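Local coordinates for virulent strain associated lipoprotein (Borreliella spielmanii A14S, PDB 6FZZ) that is an outer surface lipoprotein of the PFam54 family and may bind glutathione, as its Borrelia burgdorferi relative BBE31 does, at residues 98-104 against 183-188; 107-112 against 190-195; 83-87 against 158-163; 22-27 against 127-133. One frame throughout, in Å; residues are numbered along the deposited sequence.

In the fold
Three of the four contacts form one continuous core, and the fourth lies well away from it. Contacts 1 and 2 share helix 180-209 and lie about 11 Å apart between centres; Ile99 CG2 meets Ile108 CB at 3.9 Å, so their apolar layers are continuous. Contact 3, centred about 12 Å from contact 2, carries the core onward through Phe162, whose CZ lies 3.5 Å from Ile194 CD1. Contact 4 stands apart, about 39 Å between centres from contact 1 and on the other side of the chain's centre, tying helix 15-41 to the 3-10 connection 127-133.

Contact 1: residues 98-104 against 183-188; sequences IIILANE and LKLHVK
Leu183 and Val187, one turn apart on a helix, clasp the small methyl of Ala102 in a crossed-helix packing closed off by a Schellman motif. The helical parts, 98-102 and 183-188, cross at -110° with their axes 9.6 Å apart. Ala102 is the low point of one surface: its CB lies 3.8 Å from Val187 CG2, while Leu183 CD2 comes in from the neighbouring turn at 4.0 Å from that same CB. Leu183 is the bump on the other surface. Its CG stands anti to the backbone N (chi1 -175°), which sends the two methyls forward, CD1 against Ile98 CG2 and CD2 over the backbone between Ile98 O and Ala102 N. Leu101 CB borders this methyl.

Asn103, with positive phi, ends the first helix, and Glu104 then takes the N-cap position of helix 105-126. The bent chain of Glu104 slides past Val187 in the opposite direction, its CB and CG both 3.8 Å from Val187 CG1. Beyond this apolar stem the carboxylate meets two lysines of successive turns. Lys184 NZ also donates to Ala102 O at 2.8 Å, in the carbonyl plane, and so satisfies a carbonyl at the helix C-terminus. Water 1 links it to Asn103 ND2. Ile98 and Ile99 extend the apolar layer to Leu166 and Leu165 of helix 138-170. The two ammonium groups would be expected to stabilise the negative charge of Glu104: Lys184 NZ and Lys188 NZ both form salt bridges with Glu104 OE2, each at 2.8 Å, from opposite faces of the carboxylate plane.

Contact 2: residues 107-112 against 190-195; sequences DIFNTS and IVKQIK
The methyl CD1 of Ile108 reaches into a hollow formed by three side chains of the facing helix: 3.6 Å from Val191 CG2, 3.9 Å from Ile194 CD1 and 4.0 Å from Ile190 CG2. One turn on, Thr111 presents CG2 to Ile194 CG2 at 3.3 Å, tighter than usual van der Waals contact, and the same methyl rests on Lys195 CA. At the outer margin Asp107 CB lies against Val191 CG1. No hydrogen bond joins the two segments; the match is one of van der Waals packing.

Thr111 OG1 donates to Asp107 O at 2.7 Å; with OG1 thus turned back on its own helix, CG2, anti to the backbone N, is left to face Ile194. Ser112 OG lies 3.6 Å from Ile194 CD1. Lys195 lays its CD beside Thr111 CG2, whereas its NZ is held by Gln198 and Glu199 farther along its own helix.

Segments 107-112 and 190-195 form a near-parallel helix pair (12°, axes 9.4 Å apart) in the all-helical PFam54 fold, the second within a predicted coiled coil. Phe162 of helix 138-170 packs on Ser112, Ile190 and Ile194, while Phe95 and Ile99 of helix 89-102 cover Ile108.

Contact 3: residues 83-87 against 158-163; sequences ILNDM and ISKTFK
Ile83 and Ser159 face each other where helix 71-83 gives way to a type I beta turn, Leu84 to Met87, closed by Met87 N bonding to Leu84 O. Segment 158-163 is regular helix, and the turn follows it from Ser159 to Lys163. Water 3 links the turn's backbone to the Ser159 hydroxyl: it donates to Ile83 O at 2.7 Å, accepts from Asp86 N at 3.0 Å and is hydrogen-bonded to Ser159 OG.

Beside this water Ile83, Leu84 and Met87 supply the apolar part. Ile83 CG1 and CD1 lie against Ile158 CG2. Leu84 CD2 approaches the Phe162 ring obliquely, 3.5 Å from its CD2, and the extended chain of Met87 carries CE to 3.7 Å from Phe162 CB. On the outer side Lys163, folded at chi2 and chi3, passes Met87 CG, and its NZ donates a hydrogen bond to Asp86 O at 2.9 Å, tilted 34° from the carbonyl plane. Asp86 OD2 forms a long salt bridge with the same nitrogen, which Glu91 also pairs with.

Phe95 of helix 89-102 meets the Phe162 ring with planes at about 50°, and Ile190 and Ile194 pack on that ring too. This is an interhelical turn docked against a core helix in an all-helical fold.

Contact 4: residues 22-27 against 127-133; sequences LRNLIE and YPKKDNL
Arg23 reaches across from helix 15-41 to take hold of a backbone carbonyl in the 3-10 connection 127-133. Its chain is extended from CG to NE, long enough to bring the guanidinium edge to Lys130 O. NH2 donates at 2.7 Å to that oxygen, using one of its lone pairs in the carbonyl plane, with an N-H...O angle of 149°. A weak second bond runs to Lys130 O from Arg23 NE at 3.1 Å, so both donors of one edge converge on a single acceptor. Asp131 adds charge rather than a directed bond: its OD1 lies well out of the guanidinium plane, 3.8 Å from Arg23 NE.

Leu133 and Ile26 supply the apolar half. They reach toward each other tip to tip, with Leu133 CD1 at 4.1 Å from Ile26 CD1, and Leu22 CG borders the same leucine methyl. The other branch of Ile26, CG2, lies against Tyr127 CA and at the edge of the tyrosine ring, near its plane. Leu144 of helix 138-170 and Leu19 of helix 15-41 also pack on Leu133.

Glu27 crosses Lys130 at about a right angle. OE2 of Glu27 is 3.3 Å from Lys130 CE, yet 4.5 Å from Lys130 NZ, beyond a salt bridge. Water 5 joins Glu27 OE1 to Tyr127 OH. The contact thus joins helix 15-41, in a predicted coiled coil, to the connection between helices 105-126 and 138-170; its chemistry implies an arginine capturing a main-chain carbonyl beside an apolar seam, its charge probably partly balanced by Asp131.

Contact 1: residues 98-104 against 183-188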
# COMPACT_ATOMS: atom_id res chain seq x y z
N ILE A 98 -2.43 7.86 -15.74
CA ILE A 98 -3.32 8.88 -15.19
C ILE A 98 -2.58 9.77 -14.19
O ILE A 98 -2.71 10.97 -14.23
CB ILE A 98 -4.54 8.28 -14.46
CG1 ILE A 98 -5.50 7.64 -15.45
CG2 ILE A 98 -5.32 9.34 -13.71
CD1 ILE A 98 -6.38 6.64 -14.74
N ILE A 99 -1.80 9.17 -13.29
CA ILE A 99 -1.01 9.94 -12.34
C ILE A 99 0.09 10.84 -12.99
O ILE A 99 0.28 11.98 -12.59
CB ILE A 99 -0.43 9.02 -11.25
CG1 ILE A 99 -1.55 8.16 -10.64
CG2 ILE A 99 0.31 9.83 -10.19
CD1 ILE A 99 -2.69 8.95 -9.96
N ILE A 100 0.80 10.32 -13.98
CA ILE A 100 1.71 11.10 -14.80
C ILE A 100 1.02 12.28 -15.49
O ILE A 100 1.51 13.41 -15.42
CB ILE A 100 2.42 10.21 -15.84
CG1 ILE A 100 3.40 9.26 -15.15
CG2 ILE A 100 3.11 11.03 -16.94
CD1 ILE A 100 3.88 8.12 -16.05
N LEU A 101 -0.10 12.01 -16.11
CA LEU A 101 -0.91 13.09 -16.70
C LEU A 101 -1.34 14.17 -15.72
O LEU A 101 -1.32 15.33 -16.04
CB LEU A 101 -2.12 12.54 -17.38
CG LEU A 101 -1.78 11.90 -18.70
CD1 LEU A 101 -3.01 11.13 -19.20
CD2 LEU A 101 -1.30 12.95 -19.71
N ALA A 102 -1.70 13.78 -14.50
CA ALA A 102 -1.98 14.73 -13.41
C ALA A 102 -0.74 15.40 -12.87
O ALA A 102 -0.85 16.35 -12.08
CB ALA A 102 -2.70 14.02 -12.25
N ASN A 103 0.43 14.86 -13.22
CA ASN A 103 1.75 15.28 -12.66
C ASN A 103 1.85 15.22 -11.11
O ASN A 103 2.24 16.18 -10.42
CB ASN A 103 2.14 16.63 -13.20
CG ASN A 103 3.59 16.96 -12.93
OD1 ASN A 103 4.49 16.13 -13.13
ND2 ASN A 103 3.83 18.17 -12.50
N GLU A 104 1.46 14.07 -10.55
CA GLU A 104 1.45 13.92 -9.08
C GLU A 104 2.08 12.60 -8.74
O GLU A 104 1.65 11.97 -7.76
CB GLU A 104 0.01 13.98 -8.52
CG GLU A 104 -0.70 15.35 -8.58
CD GLU A 104 0.06 16.40 -7.76
OE1 GLU A 104 0.85 16.03 -6.84
OE2 GLU A 104 -0.04 17.60 -8.10
N LEU A 183 -8.79 16.84 -13.67
CA LEU A 183 -8.00 15.70 -13.18
C LEU A 183 -7.07 16.10 -12.04
O LEU A 183 -6.98 15.42 -11.03
CB LEU A 183 -7.16 15.08 -14.30
CG LEU A 183 -6.39 13.80 -13.91
CD1 LEU A 183 -7.32 12.69 -13.52
CD2 LEU A 183 -5.52 13.41 -15.09
N LYS A 184 -6.28 17.13 -12.29
CA LYS A 184 -5.35 17.63 -11.32
C LYS A 184 -5.98 17.97 -9.99
O LYS A 184 -5.48 17.54 -8.91
CB LYS A 184 -4.69 18.89 -11.89
CG LYS A 184 -3.75 19.59 -10.92
CD LYS A 184 -2.51 18.76 -10.67
CE LYS A 184 -1.22 19.54 -10.87
NZ LYS A 184 -0.05 18.62 -10.67
N LEU A 185 -7.04 18.75 -10.01
CA LEU A 185 -7.79 19.02 -8.76
C LEU A 185 -8.27 17.75 -8.05
O LEU A 185 -8.14 17.61 -6.83
CB LEU A 185 -9.02 19.90 -9.02
CG LEU A 185 -8.70 21.37 -9.18
CD1 LEU A 185 -9.84 22.12 -9.89
CD2 LEU A 185 -8.45 21.95 -7.78
N HIS A 186 -8.86 16.84 -8.82
CA HIS A 186 -9.34 15.57 -8.27
C HIS A 186 -8.17 14.72 -7.72
O HIS A 186 -8.26 14.15 -6.64
CB HIS A 186 -10.09 14.84 -9.39
CG HIS A 186 -10.63 13.50 -8.99
ND1 HIS A 186 -11.66 13.36 -8.08
CD2 HIS A 186 -10.33 12.26 -9.40
CE1 HIS A 186 -11.96 12.07 -7.95
NE2 HIS A 186 -11.14 11.38 -8.73
N VAL A 187 -7.09 14.61 -8.47
CA VAL A 187 -5.94 13.85 -7.98
C VAL A 187 -5.34 14.46 -6.68
O VAL A 187 -4.87 13.70 -5.77
CB VAL A 187 -4.92 13.60 -9.09
CG1 VAL A 187 -3.62 12.99 -8.58
CG2 VAL A 187 -5.54 12.62 -10.09
N LYS A 188 -5.39 15.79 -6.55
CA LYS A 188 -4.99 16.46 -5.30
C LYS A 188 -5.78 16.06 -4.10
O LYS A 188 -5.19 15.92 -3.01
CB LYS A 188 -5.16 17.97 -5.40
CG LYS A 188 -4.08 18.60 -6.16
CD LYS A 188 -2.80 18.60 -5.38
CE LYS A 188 -1.89 19.72 -5.86
NZ LYS A 188 -0.49 19.27 -5.86
O HOH W 1 2.08 20.48 -11.22
O HOH W 2 -0.04 17.51 -3.89

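Contact 2: residues 107-112 against 190-195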
# COMPACT_ATOMS: atom_id res chain seq x y z
N ASP A 107 3.65 12.55 -4.94
CA ASP A 107 2.79 12.65 -3.77
C ASP A 107 1.86 11.42 -3.72
O ASP A 107 1.53 10.96 -2.64
CB ASP A 107 1.93 13.94 -3.81
CG ASP A 107 2.71 15.18 -3.31
OD1 ASP A 107 3.92 15.07 -3.15
OD2 ASP A 107 2.15 16.26 -3.08
N ILE A 108 1.38 10.95 -4.87
CA ILE A 108 0.53 9.73 -4.89
C ILE A 108 1.37 8.49 -4.50
O ILE A 108 0.92 7.67 -3.64
CB ILE A 108 -0.07 9.50 -6.32
CG1 ILE A 108 -1.15 10.51 -6.60
CG2 ILE A 108 -0.60 8.08 -6.49
CD1 ILE A 108 -2.48 10.27 -5.87
N PHE A 109 2.52 8.30 -5.15
CA PHE A 109 3.27 7.06 -4.98
C PHE A 109 3.98 7.05 -3.62
O PHE A 109 3.88 6.07 -2.87
CB PHE A 109 4.24 6.76 -6.14
CG PHE A 109 3.55 6.15 -7.34
CD1 PHE A 109 2.91 6.96 -8.29
CD2 PHE A 109 3.54 4.78 -7.52
CE1 PHE A 109 2.27 6.39 -9.37
CE2 PHE A 109 2.91 4.22 -8.62
CZ PHE A 109 2.25 5.03 -9.51
N ASN A 110 4.62 8.14 -3.24
CA ASN A 110 5.34 8.10 -1.96
C ASN A 110 4.40 7.89 -0.76
O ASN A 110 4.74 7.21 0.24
CB ASN A 110 6.20 9.37 -1.75
CG ASN A 110 7.42 9.43 -2.67
OD1 ASN A 110 7.91 8.44 -3.24
ND2 ASN A 110 7.98 10.65 -2.77
N THR A 111 3.24 8.52 -0.85
CA THR A 111 2.27 8.46 0.22
C THR A 111 1.71 7.04 0.34
O THR A 111 1.66 6.51 1.45
CB THR A 111 1.14 9.54 0.10
OG1 THR A 111 1.70 10.83 0.02
CG2 THR A 111 0.28 9.55 1.34
N SER A 112 1.38 6.43 -0.81
CA SER A 112 0.75 5.12 -0.91
C SER A 112 1.70 4.06 -0.43
O SER A 112 1.33 3.15 0.32
CB SER A 112 0.42 4.78 -2.43
OG SER A 112 -0.41 5.75 -2.86
N ILE A 190 -7.35 13.20 -3.84
CA ILE A 190 -6.91 11.83 -3.52
C ILE A 190 -5.64 11.86 -2.67
O ILE A 190 -5.54 11.11 -1.66
CB ILE A 190 -6.78 10.98 -4.78
CG1 ILE A 190 -8.15 10.82 -5.40
CG2 ILE A 190 -6.20 9.61 -4.49
CD1 ILE A 190 -8.16 10.13 -6.76
N VAL A 191 -4.69 12.75 -3.03
CA VAL A 191 -3.46 12.87 -2.27
C VAL A 191 -3.80 13.20 -0.82
O VAL A 191 -3.32 12.56 0.09
CB VAL A 191 -2.48 13.89 -2.88
CG1 VAL A 191 -1.31 14.18 -1.94
CG2 VAL A 191 -1.92 13.34 -4.14
N LYS A 192 -4.68 14.16 -0.63
CA LYS A 192 -5.18 14.48 0.71
C LYS A 192 -5.76 13.28 1.49
O LYS A 192 -5.38 13.04 2.62
CB LYS A 192 -6.22 15.60 0.64
CG LYS A 192 -6.17 16.51 1.86
CD LYS A 192 -4.78 16.95 2.29
CE LYS A 192 -4.79 17.78 3.57
NZ LYS A 192 -5.12 16.97 4.80
N GLN A 193 -6.67 12.53 0.88
CA GLN A 193 -7.17 11.31 1.45
C GLN A 193 -6.10 10.23 1.73
O GLN A 193 -6.16 9.60 2.80
CB GLN A 193 -8.30 10.76 0.60
CG GLN A 193 -9.57 11.58 0.70
CD GLN A 193 -10.25 11.48 2.08
OE1 GLN A 193 -9.62 11.70 3.12
NE2 GLN A 193 -11.55 11.19 2.08
N ILE A 194 -5.14 10.04 0.83
CA ILE A 194 -4.12 9.00 1.03
C ILE A 194 -3.31 9.42 2.19
O ILE A 194 -2.91 8.58 2.96
CB ILE A 194 -3.12 8.79 -0.12
CG1 ILE A 194 -3.77 8.38 -1.40
CG2 ILE A 194 -2.12 7.65 0.19
CD1 ILE A 194 -2.73 8.46 -2.48
N LYS A 195 -2.99 10.72 2.27
CA LYS A 195 -2.07 11.22 3.27
C LYS A 195 -2.69 11.05 4.67
O LYS A 195 -1.99 10.68 5.60
CB LYS A 195 -1.75 12.69 3.00
CG LYS A 195 -0.70 13.28 3.92
CD LYS A 195 0.68 12.72 3.59
CE LYS A 195 1.77 13.27 4.47
NZ LYS A 195 1.95 12.53 5.73

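Contact 3: residues 83-87 against 158-163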
# COMPACT_ATOMS: atom_id res chain seq x y z
N ILE A 83 -0.01 -2.29 -2.82
CA ILE A 83 -1.06 -1.31 -2.66
C ILE A 83 -1.93 -1.27 -3.91
O ILE A 83 -3.16 -1.04 -3.84
CB ILE A 83 -0.50 0.11 -2.30
CG1 ILE A 83 -1.65 1.04 -1.85
CG2 ILE A 83 0.20 0.79 -3.46
CD1 ILE A 83 -2.25 0.68 -0.52
N LEU A 84 -1.34 -1.63 -5.05
CA LEU A 84 -2.15 -1.73 -6.30
C LEU A 84 -2.59 -3.17 -6.57
O LEU A 84 -2.76 -3.58 -7.71
CB LEU A 84 -1.35 -1.18 -7.46
CG LEU A 84 -0.87 0.29 -7.35
CD1 LEU A 84 -0.17 0.69 -8.65
CD2 LEU A 84 -2.07 1.21 -7.08
N ASN A 85 -2.72 -3.96 -5.53
CA ASN A 85 -2.82 -5.41 -5.76
C ASN A 85 -4.14 -5.88 -6.38
O ASN A 85 -4.24 -6.99 -6.91
CB ASN A 85 -2.46 -6.16 -4.51
CG ASN A 85 -3.56 -6.17 -3.47
OD1 ASN A 85 -4.25 -5.17 -3.23
ND2 ASN A 85 -3.72 -7.32 -2.84
N ASP A 86 -5.15 -5.04 -6.40
CA ASP A 86 -6.35 -5.47 -7.07
C ASP A 86 -6.34 -5.06 -8.54
O ASP A 86 -7.40 -5.11 -9.16
CB ASP A 86 -7.56 -4.92 -6.30
CG ASP A 86 -8.88 -5.65 -6.63
OD1 ASP A 86 -8.88 -6.78 -7.22
OD2 ASP A 86 -9.94 -5.03 -6.30
N MET A 87 -5.19 -4.63 -9.11
CA MET A 87 -5.11 -4.24 -10.55
C MET A 87 -4.40 -5.26 -11.43
O MET A 87 -3.43 -5.84 -11.00
CB MET A 87 -4.37 -2.94 -10.72
CG MET A 87 -5.08 -1.78 -10.07
SD MET A 87 -4.22 -0.23 -10.37
CE MET A 87 -5.14 0.92 -9.35
N ILE A 158 -7.62 2.90 0.43
CA ILE A 158 -6.77 3.42 -0.64
C ILE A 158 -6.88 2.61 -1.93
O ILE A 158 -7.02 3.19 -2.99
CB ILE A 158 -5.32 3.64 -0.17
CG1 ILE A 158 -5.31 4.81 0.79
CG2 ILE A 158 -4.35 3.93 -1.33
CD1 ILE A 158 -6.40 5.85 0.54
N SER A 159 -6.81 1.28 -1.81
CA SER A 159 -6.99 0.41 -2.94
C SER A 159 -8.30 0.70 -3.63
O SER A 159 -8.34 0.78 -4.89
CB SER A 159 -6.87 -1.12 -2.55
OG SER A 159 -7.41 -1.87 -3.61
N LYS A 160 -9.40 0.83 -2.88
CA LYS A 160 -10.66 1.18 -3.53
C LYS A 160 -10.66 2.56 -4.16
O LYS A 160 -11.32 2.81 -5.19
CB LYS A 160 -11.85 1.03 -2.60
CG LYS A 160 -12.07 -0.41 -2.13
CD LYS A 160 -13.42 -0.54 -1.46
CE LYS A 160 -13.61 -1.92 -0.87
NZ LYS A 160 -14.40 -1.81 0.39
N THR A 161 -9.99 3.50 -3.52
CA THR A 161 -9.91 4.85 -4.07
C THR A 161 -9.23 4.81 -5.44
O THR A 161 -9.70 5.44 -6.36
CB THR A 161 -9.19 5.81 -3.09
OG1 THR A 161 -9.94 5.79 -1.85
CG2 THR A 161 -9.11 7.27 -3.61
N PHE A 162 -8.15 4.05 -5.55
CA PHE A 162 -7.41 3.94 -6.82
C PHE A 162 -8.21 3.19 -7.90
O PHE A 162 -8.19 3.59 -9.09
CB PHE A 162 -6.10 3.27 -6.60
CG PHE A 162 -5.11 4.09 -5.83
CD1 PHE A 162 -5.24 5.48 -5.67
CD2 PHE A 162 -4.02 3.46 -5.28
CE1 PHE A 162 -4.24 6.22 -4.99
CE2 PHE A 162 -3.05 4.16 -4.59
CZ PHE A 162 -3.17 5.55 -4.43
N LYS A 163 -8.93 2.15 -7.49
CA LYS A 163 -9.84 1.46 -8.46
C LYS A 163 -10.94 2.35 -8.99
O LYS A 163 -11.18 2.38 -10.19
CB LYS A 163 -10.38 0.16 -7.88
CG LYS A 163 -9.26 -0.83 -7.57
CD LYS A 163 -8.94 -1.66 -8.79
CE LYS A 163 -10.16 -2.49 -9.21
NZ LYS A 163 -9.71 -3.66 -9.99
O HOH W 3 -5.15 -2.36 -5.07

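Contact 4: residues 22-27 against 127-133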
# COMPACT_ATOMS: atom_id res chain seq x y z
N LEU A 22 -6.73 -14.01 15.13
CA LEU A 22 -5.54 -13.22 14.99
C LEU A 22 -4.46 -14.00 14.25
O LEU A 22 -3.82 -13.47 13.32
CB LEU A 22 -5.18 -12.79 16.40
CG LEU A 22 -4.39 -11.57 16.75
CD1 LEU A 22 -4.58 -10.38 15.81
CD2 LEU A 22 -4.72 -11.25 18.20
N ARG A 23 -4.33 -15.30 14.53
CA ARG A 23 -3.47 -16.12 13.68
C ARG A 23 -3.97 -16.18 12.30
O ARG A 23 -3.18 -16.13 11.37
CB ARG A 23 -3.26 -17.58 14.19
CG ARG A 23 -2.32 -17.66 15.33
CD ARG A 23 -2.28 -19.06 15.97
NE ARG A 23 -1.35 -18.79 16.99
CZ ARG A 23 -1.51 -18.92 18.29
NH1 ARG A 23 -2.53 -19.58 18.84
NH2 ARG A 23 -0.52 -18.46 19.02
N ASN A 24 -5.26 -16.32 12.12
CA ASN A 24 -5.81 -16.31 10.77
C ASN A 24 -5.48 -15.01 10.02
O ASN A 24 -5.10 -15.02 8.85
CB ASN A 24 -7.33 -16.52 10.80
CG ASN A 24 -7.67 -18.00 10.81
OD1 ASN A 24 -7.38 -18.70 9.84
ND2 ASN A 24 -8.16 -18.49 11.92
N LEU A 25 -5.70 -13.89 10.67
CA LEU A 25 -5.39 -12.58 10.03
C LEU A 25 -3.90 -12.43 9.62
O LEU A 25 -3.56 -11.99 8.52
CB LEU A 25 -5.75 -11.46 11.00
CG LEU A 25 -7.23 -11.12 11.11
CD1 LEU A 25 -7.54 -10.34 12.41
CD2 LEU A 25 -7.61 -10.30 9.87
N ILE A 26 -3.04 -12.78 10.57
CA ILE A 26 -1.60 -12.65 10.44
C ILE A 26 -1.11 -13.63 9.39
O ILE A 26 -0.34 -13.26 8.46
CB ILE A 26 -0.88 -12.84 11.78
CG1 ILE A 26 -1.27 -11.69 12.71
CG2 ILE A 26 0.59 -13.01 11.58
CD1 ILE A 26 -0.90 -11.96 14.16
N GLU A 27 -1.60 -14.87 9.45
CA GLU A 27 -1.15 -15.84 8.47
C GLU A 27 -1.64 -15.48 7.10
O GLU A 27 -0.92 -15.63 6.12
CB GLU A 27 -1.44 -17.32 8.92
CG GLU A 27 -0.72 -17.61 10.26
CD GLU A 27 -0.65 -19.11 10.65
OE1 GLU A 27 -0.49 -19.93 9.71
OE2 GLU A 27 -0.75 -19.47 11.87
N TYR A 127 4.44 -11.87 12.41
CA TYR A 127 4.50 -13.20 11.86
C TYR A 127 5.42 -14.15 12.69
O TYR A 127 4.92 -15.24 13.14
CB TYR A 127 4.70 -13.23 10.35
CG TYR A 127 4.65 -14.66 9.81
CD1 TYR A 127 3.43 -15.29 9.54
CD2 TYR A 127 5.82 -15.41 9.63
CE1 TYR A 127 3.36 -16.61 9.08
CE2 TYR A 127 5.77 -16.74 9.17
CZ TYR A 127 4.54 -17.34 8.88
OH TYR A 127 4.47 -18.67 8.51
N PRO A 128 6.64 -13.71 13.02
CA PRO A 128 7.58 -14.58 13.78
C PRO A 128 7.15 -14.79 15.15
O PRO A 128 7.63 -15.71 15.81
CB PRO A 128 8.91 -13.81 13.74
CG PRO A 128 8.76 -12.85 12.59
CD PRO A 128 7.31 -12.50 12.48
N LYS A 129 6.26 -13.93 15.64
CA LYS A 129 5.78 -14.02 16.99
C LYS A 129 4.40 -14.67 17.19
O LYS A 129 3.86 -14.67 18.31
CB LYS A 129 5.69 -12.61 17.60
CG LYS A 129 6.99 -11.79 17.48
CD LYS A 129 6.71 -10.38 17.92
CE LYS A 129 7.99 -9.53 17.97
NZ LYS A 129 8.58 -9.37 16.62
N LYS A 130 3.81 -15.15 16.12
CA LYS A 130 2.40 -15.47 16.15
C LYS A 130 2.08 -16.70 17.06
O LYS A 130 0.97 -16.84 17.51
CB LYS A 130 1.95 -15.76 14.73
CG LYS A 130 2.43 -17.08 14.22
CD LYS A 130 2.20 -17.28 12.77
CE LYS A 130 2.38 -18.77 12.45
NZ LYS A 130 3.70 -19.10 11.92
N ASP A 131 3.04 -17.58 17.27
CA ASP A 131 2.82 -18.74 18.15
C ASP A 131 2.98 -18.41 19.60
O ASP A 131 2.71 -19.23 20.47
CB ASP A 131 3.67 -19.91 17.69
CG ASP A 131 3.26 -20.37 16.31
OD1 ASP A 131 2.07 -20.19 15.93
OD2 ASP A 131 4.12 -20.89 15.58
N ASN A 132 3.31 -17.15 19.86
CA ASN A 132 3.54 -16.64 21.17
C ASN A 132 2.45 -15.75 21.65
O ASN A 132 2.65 -15.14 22.69
CB ASN A 132 4.82 -15.80 21.21
CG ASN A 132 6.04 -16.60 20.90
OD1 ASN A 132 6.95 -16.65 21.71
ND2 ASN A 132 6.09 -17.19 19.71
N LEU A 133 1.35 -15.63 20.89
CA LEU A 133 0.27 -14.73 21.24
C LEU A 133 -0.34 -15.13 22.52
O LEU A 133 -0.94 -14.26 23.17
CB LEU A 133 -0.81 -14.61 20.16
CG LEU A 133 -0.34 -13.91 18.85
CD1 LEU A 133 -1.18 -14.22 17.61
CD2 LEU A 133 -0.26 -12.40 19.09
O HOH W 4 0.26 -18.58 21.31
O HOH W 5 1.35 -19.08 7.67